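Local coordinates for protein dihydropyrimidinase (PDB 3SFW) that catalyses the reversible hydrolytic ring opening of dihydropyrimidines, and probably of related cyclic amides such as hydantoins, at a two-zinc centre, at residues I55-L61 / T86-F92; A80-T86 / I342-M346. All blocks are in the same frame, centred on the assembly; numbering follows the deposited sequence.

Contact 1 of 2, residues I55-L61 / T86-F92; sequences IDPHTHL and TTSIVDF. With ZN (zinc ion), chain F.
Ile-55 to Thr-59 runs parallel to Thr-86 to Phe-92, the axes 4.6 Å apart at closest, and the pairing slips by one residue at a beta bulge between Asp-56 and Thr-59. Asp-56 N gives to Ser-88 O at 2.9 Å. An Asx turn, His-58 N to Asp-56 OD1, spans the slipped residues. Asp-91 CG is anti to the backbone N (chi1 -165°), which turns the carboxylate to Thr-59 and Leu-61: OD2 receives Leu-61 N at 2.8 Å in a nearly straight bond (174°) through the syn lone pair, Thr-59 OG1 gives to OD2 from the anti side, 25° out of the carboxylate plane, and OD1 pairs with Trp-108 NE1. Leu-61 and Ile-89 meet tip to tip, CD1 to CD1 at 3.6 Å. Phe-92 sends its edge against one face of His-58 in a T-shaped pair, CE1 lying 3.3 Å from His-58 CD2; His-60 lies almost parallel to Phe-92 but slid off it. Both histidines bind zinc through NE2 at 2.1 Å, with Asp-315 and carboxylated Lys-150 completing this site. His-60 ND1 donates to a water on Phe-92 O, leaving NE2 for the zinc; the Glu-262 bond at His-58 ND1 is consistent with the same use, as in the HxH motif of amidohydrolases.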
ATOM      1  N   ILE A  55       0.019 -19.038  28.047  1.00  9.39           N
ATOM      2  CA  ILE A  55      -0.506 -17.894  28.816  1.00  8.57           C
ATOM      3  C   ILE A  55      -1.567 -17.299  27.935  1.00 11.37           C
ATOM      4  O   ILE A  55      -1.302 -16.965  26.781  1.00  9.26           O
ATOM      5  CB  ILE A  55       0.585 -16.828  29.066  1.00 10.42           C
ATOM      6  CG1 ILE A  55       1.757 -17.461  29.850  1.00  9.04           C
ATOM      7  CG2 ILE A  55      -0.023 -15.598  29.818  1.00  9.42           C
ATOM      8  CD1 ILE A  55       2.955 -16.506  29.973  1.00 10.74           C
ATOM      9  N   ASP A  56      -2.822 -17.349  28.397  1.00  8.65           N
ATOM     10  CA  ASP A  56      -3.939 -16.850  27.612  1.00  9.28           C
ATOM     11  C   ASP A  56      -4.287 -15.443  28.036  1.00 10.10           C
ATOM     12  O   ASP A  56      -4.740 -15.244  29.146  1.00 11.00           O
ATOM     13  CB  ASP A  56      -5.177 -17.739  27.849  1.00  8.58           C
ATOM     14  CG  ASP A  56      -6.330 -17.430  26.877  1.00 11.94           C
ATOM     15  OD1 ASP A  56      -6.355 -16.360  26.246  1.00 10.39           O
ATOM     16  OD2 ASP A  56      -7.241 -18.284  26.755  1.00 10.51           O
ATOM     17  N   PRO A  57      -3.952 -14.448  27.206  1.00  7.39           N
ATOM     18  CA  PRO A  57      -4.147 -13.070  27.628  1.00  9.18           C
ATOM     19  C   PRO A  57      -5.592 -12.587  27.435  1.00  8.25           C
ATOM     20  O   PRO A  57      -5.832 -11.370  27.486  1.00 10.00           O
ATOM     21  CB  PRO A  57      -3.269 -12.274  26.657  1.00 11.44           C
ATOM     22  CG  PRO A  57      -3.280 -13.112  25.357  1.00 10.50           C
ATOM     23  CD  PRO A  57      -3.231 -14.554  25.915  1.00  9.00           C
ATOM     24  N   HIS A  58      -6.513 -13.485  27.106  1.00  8.69           N
ATOM     25  CA  HIS A  58      -7.833 -13.007  26.696  1.00  9.86           C
ATOM     26  C   HIS A  58      -8.962 -13.885  27.236  1.00  9.47           C
ATOM     27  O   HIS A  58      -9.467 -14.775  26.545  1.00 10.08           O
ATOM     28  CB  HIS A  58      -7.905 -12.852  25.169  1.00  7.68           C
ATOM     29  CG  HIS A  58      -9.075 -12.035  24.695  1.00  7.87           C
ATOM     30  ND1 HIS A  58      -9.032 -11.288  23.533  1.00  9.97           N
ATOM     31  CD2 HIS A  58     -10.283 -11.783  25.266  1.00 10.78           C
ATOM     32  CE1 HIS A  58     -10.176 -10.631  23.396  1.00 10.74           C
ATOM     33  NE2 HIS A  58     -10.945 -10.913  24.438  1.00  9.26           N
ATOM     34  N   THR A  59      -9.320 -13.672  28.515  1.00  9.28           N
ATOM     35  CA  THR A  59     -10.393 -14.503  29.124  1.00  9.66           C
ATOM     36  C   THR A  59     -11.453 -13.627  29.788  1.00 10.37           C
ATOM     37  O   THR A  59     -11.189 -12.476  30.132  1.00  9.98           O
ATOM     38  CB  THR A  59      -9.847 -15.524  30.146  1.00 10.24           C
ATOM     39  OG1 THR A  59      -9.289 -14.846  31.287  1.00 10.25           O
ATOM     40  CG2 THR A  59      -8.674 -16.355  29.492  1.00  9.50           C
ATOM     41  N   HIS A  60     -12.659 -14.176  29.913  1.00 10.87           N
ATOM     42  CA  HIS A  60     -13.793 -13.491  30.520  1.00 10.62           C
ATOM     43  C   HIS A  60     -14.512 -14.464  31.468  1.00 11.11           C
ATOM     44  O   HIS A  60     -15.631 -14.944  31.170  1.00 12.51           O
ATOM     45  CB  HIS A  60     -14.781 -13.017  29.432  1.00 10.24           C
ATOM     46  CG  HIS A  60     -14.176 -12.048  28.462  1.00  7.68           C
ATOM     47  ND1 HIS A  60     -13.969 -10.721  28.779  1.00  9.57           N
ATOM     48  CD2 HIS A  60     -13.690 -12.224  27.212  1.00 10.07           C
ATOM     49  CE1 HIS A  60     -13.444 -10.098  27.732  1.00 10.87           C
ATOM     50  NE2 HIS A  60     -13.236 -11.000  26.776  1.00 10.65           N
ATOM     51  N   LEU A  61     -13.847 -14.814  32.571  1.00 10.26           N
ATOM     52  CA  LEU A  61     -14.453 -15.779  33.498  1.00 12.09           C
ATOM     53  C   LEU A  61     -15.433 -15.055  34.448  1.00 12.79           C
ATOM     54  O   LEU A  61     -15.140 -13.953  34.951  1.00 12.12           O
ATOM     55  CB  LEU A  61     -13.344 -16.450  34.325  1.00 11.87           C
ATOM     56  CG  LEU A  61     -12.224 -17.103  33.501  1.00 12.10           C
ATOM     57  CD1 LEU A  61     -11.274 -17.883  34.441  1.00 11.25           C
ATOM     58  CD2 LEU A  61     -12.853 -18.098  32.474  1.00 12.86           C
ATOM     59  N   THR A  86      -2.732 -24.558  29.406  1.00  9.38           N
ATOM     60  CA  THR A  86      -2.542 -23.127  29.707  1.00 11.13           C
ATOM     61  C   THR A  86      -2.377 -22.987  31.225  1.00 11.22           C
ATOM     62  O   THR A  86      -3.210 -23.464  31.998  1.00 12.89           O
ATOM     63  CB  THR A  86      -3.739 -22.296  29.167  1.00 12.97           C
ATOM     64  OG1 THR A  86      -3.655 -22.247  27.738  1.00 12.20           O
ATOM     65  CG2 THR A  86      -3.736 -20.855  29.723  1.00 13.91           C
ATOM     66  N   THR A  87      -1.282 -22.361  31.648  1.00  8.31           N
ATOM     67  CA  THR A  87      -0.944 -22.239  33.052  1.00 10.25           C
ATOM     68  C   THR A  87      -1.141 -20.825  33.675  1.00 11.09           C
ATOM     69  O   THR A  87      -1.003 -20.663  34.915  1.00  9.62           O
ATOM     70  CB  THR A  87       0.496 -22.753  33.340  1.00 13.09           C
ATOM     71  OG1 THR A  87       1.402 -22.089  32.458  1.00 11.51           O
ATOM     72  CG2 THR A  87       0.599 -24.257  33.099  1.00 11.80           C
ATOM     73  N   SER A  88      -1.352 -19.791  32.836  1.00 10.78           N
ATOM     74  CA  SER A  88      -1.654 -18.448  33.342  1.00 10.04           C
ATOM     75  C   SER A  88      -2.699 -17.843  32.439  1.00  9.77           C
ATOM     76  O   SER A  88      -2.717 -18.126  31.217  1.00 11.67           O
ATOM     77  CB  SER A  88      -0.381 -17.571  33.269  1.00 11.70           C
ATOM     78  OG  SER A  88       0.447 -17.924  34.336  1.00 15.44           O
ATOM     79  N   ILE A  89      -3.571 -17.011  33.007  1.00 10.79           N
ATOM     80  CA  ILE A  89      -4.522 -16.260  32.224  1.00  9.46           C
ATOM     81  C   ILE A  89      -4.460 -14.793  32.590  1.00  9.12           C
ATOM     82  O   ILE A  89      -3.971 -14.428  33.685  1.00 11.15           O
ATOM     83  CB  ILE A  89      -6.019 -16.730  32.479  1.00 10.39           C
ATOM     84  CG1 ILE A  89      -6.408 -16.543  33.964  1.00 12.77           C
ATOM     85  CG2 ILE A  89      -6.210 -18.205  32.066  1.00 11.35           C
ATOM     86  CD1 ILE A  89      -7.900 -16.748  34.191  1.00 12.03           C
ATOM     87  N   VAL A  90      -4.963 -13.946  31.691  1.00  8.75           N
ATOM     88  CA  VAL A  90      -5.110 -12.546  32.035  1.00  9.61           C
ATOM     89  C   VAL A  90      -6.518 -12.177  31.646  1.00  9.05           C
ATOM     90  O   VAL A  90      -6.907 -12.273  30.443  1.00 10.02           O
ATOM     91  CB  VAL A  90      -4.072 -11.625  31.327  1.00 10.44           C
ATOM     92  CG1 VAL A  90      -4.072 -10.238  32.034  1.00  9.99           C
ATOM     93  CG2 VAL A  90      -2.628 -12.265  31.415  1.00 10.00           C
ATOM     94  N   ASP A  91      -7.321 -11.897  32.676  1.00  9.99           N
ATOM     95  CA  ASP A  91      -8.771 -11.742  32.519  1.00  9.77           C
ATOM     96  C   ASP A  91      -9.170 -10.259  32.509  1.00 11.58           C
ATOM     97  O   ASP A  91      -8.544  -9.435  33.174  1.00  9.93           O
ATOM     98  CB  ASP A  91      -9.427 -12.455  33.719  1.00 10.42           C
ATOM     99  CG  ASP A  91     -10.907 -12.706  33.514  1.00 11.85           C
ATOM    100  OD1 ASP A  91     -11.700 -11.828  33.891  1.00 12.26           O
ATOM    101  OD2 ASP A  91     -11.244 -13.796  32.955  1.00 10.02           O
ATOM    102  N   PHE A  92     -10.225  -9.917  31.763  1.00 10.28           N
ATOM    103  CA  PHE A  92     -10.708  -8.532  31.725  1.00  9.72           C
ATOM    104  C   PHE A  92     -11.605  -8.119  32.904  1.00 12.42           C
ATOM    105  O   PHE A  92     -12.811  -8.464  32.954  1.00 12.48           O
ATOM    106  CB  PHE A  92     -11.425  -8.284  30.377  1.00  9.09           C
ATOM    107  CG  PHE A  92     -10.481  -8.263  29.210  1.00 10.67           C
ATOM    108  CD1 PHE A  92     -10.256  -9.404  28.439  1.00 10.39           C
ATOM    109  CD2 PHE A  92      -9.825  -7.104  28.878  1.00  9.55           C
ATOM    110  CE1 PHE A  92      -9.397  -9.392  27.377  1.00 11.20           C
ATOM    111  CE2 PHE A  92      -8.923  -7.081  27.815  1.00  8.64           C
ATOM    112  CZ  PHE A  92      -8.690  -8.250  27.075  1.00 10.44           C
TER
HETATM  113 ZN    ZN F 502     -13.007 -10.425  24.756  1.00 14.91          ZN
HETATM  114  O   HOH W   1     -14.613  -9.819  31.398  1.00 11.93           O
HETATM  115  O   HOH W   2     -14.334 -11.736  33.431  1.00 13.39           O

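Contact 2 of 2, residues A80-T86 / I342-M346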
ATOM      1  N   ALA A  80     -10.193 -25.767  33.244  1.00 11.10           N
ATOM      2  CA  ALA A  80     -10.301 -26.111  31.834  1.00 14.53           C
ATOM      3  C   ALA A  80      -9.049 -25.601  31.071  1.00 11.58           C
ATOM      4  O   ALA A  80      -8.490 -26.290  30.241  1.00 11.93           O
ATOM      5  CB  ALA A  80     -11.575 -25.477  31.257  1.00 12.63           C
ATOM      6  N   ALA A  81      -8.590 -24.408  31.415  1.00 11.82           N
ATOM      7  CA  ALA A  81      -7.354 -23.873  30.811  1.00 12.16           C
ATOM      8  C   ALA A  81      -6.211 -24.845  31.076  1.00 12.58           C
ATOM      9  O   ALA A  81      -5.449 -25.184  30.155  1.00 11.93           O
ATOM     10  CB  ALA A  81      -7.014 -22.489  31.420  1.00 11.22           C
ATOM     11  N   ALA A  82      -6.087 -25.296  32.321  1.00 10.21           N
ATOM     12  CA  ALA A  82      -4.970 -26.194  32.678  1.00 10.20           C
ATOM     13  C   ALA A  82      -5.076 -27.521  31.906  1.00 12.59           C
ATOM     14  O   ALA A  82      -4.088 -28.022  31.367  1.00 11.25           O
ATOM     15  CB  ALA A  82      -4.947 -26.467  34.210  1.00 10.92           C
ATOM     16  N   PHE A  83      -6.281 -28.092  31.811  1.00 12.14           N
ATOM     17  CA  PHE A  83      -6.391 -29.323  31.025  1.00 12.25           C
ATOM     18  C   PHE A  83      -5.946 -29.074  29.577  1.00 11.88           C
ATOM     19  O   PHE A  83      -5.658 -30.035  28.868  1.00 13.27           O
ATOM     20  CB  PHE A  83      -7.809 -29.873  31.058  1.00  9.78           C
ATOM     21  CG  PHE A  83      -8.066 -30.784  32.240  1.00 11.74           C
ATOM     22  CD1 PHE A  83      -8.820 -30.323  33.330  1.00 14.23           C
ATOM     23  CD2 PHE A  83      -7.577 -32.100  32.250  1.00 13.72           C
ATOM     24  CE1 PHE A  83      -9.119 -31.179  34.399  1.00 18.12           C
ATOM     25  CE2 PHE A  83      -7.806 -32.957  33.353  1.00 14.68           C
ATOM     26  CZ  PHE A  83      -8.612 -32.508  34.407  1.00 15.99           C
ATOM     27  N   GLY A  84      -6.133 -27.825  29.110  1.00 10.86           N
ATOM     28  CA  GLY A  84      -5.824 -27.409  27.742  1.00 10.90           C
ATOM     29  C   GLY A  84      -4.385 -26.932  27.540  1.00 10.79           C
ATOM     30  O   GLY A  84      -4.027 -26.517  26.441  1.00 10.82           O
ATOM     31  N   GLY A  85      -3.577 -27.060  28.587  1.00  9.75           N
ATOM     32  CA  GLY A  85      -2.117 -26.727  28.505  1.00  9.43           C
ATOM     33  C   GLY A  85      -1.805 -25.269  28.748  1.00 12.29           C
ATOM     34  O   GLY A  85      -0.704 -24.800  28.421  1.00 11.72           O
ATOM     35  N   THR A  86      -2.732 -24.558  29.406  1.00  9.38           N
ATOM     36  CA  THR A  86      -2.542 -23.127  29.707  1.00 11.13           C
ATOM     37  C   THR A  86      -2.377 -22.987  31.225  1.00 11.22           C
ATOM     38  O   THR A  86      -3.210 -23.464  31.998  1.00 12.89           O
ATOM     39  CB  THR A  86      -3.739 -22.296  29.167  1.00 12.97           C
ATOM     40  OG1 THR A  86      -3.655 -22.247  27.738  1.00 12.20           O
ATOM     41  CG2 THR A  86      -3.736 -20.855  29.723  1.00 13.91           C
ATOM     42  N   ILE A 342     -11.260 -21.621  25.707  1.00 11.37           N
ATOM     43  CA  ILE A 342     -10.030 -21.649  26.534  1.00 11.31           C
ATOM     44  C   ILE A 342      -9.280 -22.988  26.460  1.00 11.94           C
ATOM     45  O   ILE A 342      -8.044 -23.026  26.474  1.00 11.49           O
ATOM     46  CB  ILE A 342     -10.308 -21.218  27.976  1.00  9.54           C
ATOM     47  CG1 ILE A 342      -9.023 -20.704  28.647  1.00 11.43           C
ATOM     48  CG2 ILE A 342     -10.945 -22.394  28.818  1.00 10.25           C
ATOM     49  CD1 ILE A 342      -9.352 -20.002  30.031  1.00 11.14           C
ATOM     50  N   GLU A 343     -10.023 -24.096  26.380  1.00  8.70           N
ATOM     51  CA  GLU A 343      -9.405 -25.372  26.575  1.00 10.21           C
ATOM     52  C   GLU A 343      -8.656 -25.875  25.333  1.00 13.88           C
ATOM     53  O   GLU A 343      -7.622 -26.544  25.444  1.00 15.53           O
ATOM     54  CB  GLU A 343     -10.467 -26.397  26.969  1.00  8.98           C
ATOM     55  CG  GLU A 343      -9.855 -27.752  27.336  1.00 11.13           C
ATOM     56  CD  GLU A 343     -10.826 -28.649  28.104  1.00 13.88           C
ATOM     57  OE1 GLU A 343     -11.889 -28.161  28.555  1.00 15.48           O
ATOM     58  OE2 GLU A 343     -10.496 -29.847  28.269  1.00 14.93           O
ATOM     59  N   ASP A 344      -9.112 -25.466  24.162  1.00 13.12           N
ATOM     60  CA  ASP A 344      -8.569 -26.047  22.916  1.00 10.00           C
ATOM     61  C   ASP A 344      -7.542 -25.179  22.212  1.00 12.58           C
ATOM     62  O   ASP A 344      -6.958 -25.594  21.161  1.00 12.63           O
ATOM     63  CB  ASP A 344      -9.696 -26.473  22.003  1.00 10.02           C
ATOM     64  CG  ASP A 344     -10.561 -27.521  22.656  1.00 14.97           C
ATOM     65  OD1 ASP A 344      -9.988 -28.530  23.168  1.00 13.92           O
ATOM     66  OD2 ASP A 344     -11.773 -27.269  22.778  1.00 13.37           O
ATOM     67  N   ARG A 345      -7.259 -24.020  22.811  1.00 10.72           N
ATOM     68  CA  ARG A 345      -6.355 -23.032  22.151  1.00  9.11           C
ATOM     69  C   ARG A 345      -4.993 -23.672  21.797  1.00 12.66           C
ATOM     70  O   ARG A 345      -4.524 -23.549  20.631  1.00 11.94           O
ATOM     71  CB  ARG A 345      -6.115 -21.796  23.057  1.00 10.08           C
ATOM     72  CG  ARG A 345      -5.103 -20.789  22.439  1.00 11.11           C
ATOM     73  CD  ARG A 345      -4.878 -19.575  23.392  1.00 12.04           C
ATOM     74  NE  ARG A 345      -4.282 -20.010  24.644  1.00 11.73           N
ATOM     75  CZ  ARG A 345      -3.098 -19.609  25.106  1.00 10.70           C
ATOM     76  NH1 ARG A 345      -2.370 -18.718  24.414  1.00 10.75           N
ATOM     77  NH2 ARG A 345      -2.636 -20.122  26.259  1.00  9.05           N
ATOM     78  N   MET A 346      -4.316 -24.277  22.780  1.00 10.27           N
ATOM     79  CA  MET A 346      -2.948 -24.792  22.545  1.00  9.93           C
ATOM     80  C   MET A 346      -2.975 -25.912  21.487  1.00 11.64           C
ATOM     81  O   MET A 346      -2.129 -25.934  20.554  1.00 12.75           O
ATOM     82  CB  MET A 346      -2.339 -25.331  23.837  1.00 11.43           C
ATOM     83  CG  MET A 346      -2.076 -24.265  24.906  1.00 14.44           C
ATOM     84  SD  MET A 346      -0.723 -23.177  24.460  1.00 17.91           S
ATOM     85  CE  MET A 346       0.673 -24.197  24.812  1.00 16.78           C
TER
HETATM   86  O   HOH W   3      -5.319 -23.976  25.967  1.00 15.10           O
HETATM   87  O   HOH W   4      -5.289 -27.469  24.179  1.00 15.78           O
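Ala-80, in the last turn of helix 74-83, rests its CB 4.0 Å from Ile-342 CG2, and the extended side chain of Glu-343 runs past its carbonyl, with CG 3.5 Å from Ala-80 O. Glu-343 OE1 is hydrogen-bonded to His-410 N. On the next residue, Ala-81 CB meets the other branch of Ile-342, at CD1, 3.7 Å away; with CG1 anti to the backbone N (chi1 -157°), the two branches of Ile-342 divide between successive alanines. Phe-83 adds its CB beside Glu-343 OE2, while its ring stacks on His-410. Gly-84 CA makes a CA-H...O contact with Glu-343 O at 3.0 Å, the two backbones packing directly. Two waters meet Gly-84 O, one linking it to Glu-343 O and the other to Ile-342 O and Thr-86 OG1. Met-346, bent at chi2 and chi3, lays CB 3.3 Å from Gly-84 O, with CG beside the same oxygen. The helix ends in a Schellman motif: Gly-85 takes a positive phi of 86°, and Thr-86 N and Gly-85 N bond back to Ala-81 O and Ala-82 O. This turn leads from the helix into strand 86-93 of the barrel, and 342-346 packs against it where helix 345-354 begins. At Thr-86, OG1 accepts from Arg-345 NH2 at 2.8 Å, lying close to the guanidinium plane, with the side chains crossing at about a right angle; Arg-345 NH1 meanwhile reaches Val-312 O and Thr-368 O.

The two contacts lie with centres about 10 Å apart and share Thr-86, where the turn after helix 74-83 enters strand 86-93. Their segments alternate along the chain: 55-61, 80-86, 86-92, then 342-346 about 250 residues later. Contact 1 joins neighbouring strands of the amidohydrolase barrel, whereas contact 2 sets the end of helix 74-83 against the start of helix 345-354. They also touch directly: Ile-342 CD1 packs 3.7 Å from Thr-59 CG2, and Arg-345 NH1 makes a weak hydrogen bond to Ile-55 O. Segment 342-346 thus packs along strand 49-59, against Ile-55, Asp-56 and Thr-59, as well as on Thr-86, while two zinc ligands, His-58 and His-60, sit at the C-terminal end of strand 49-59 and just after it.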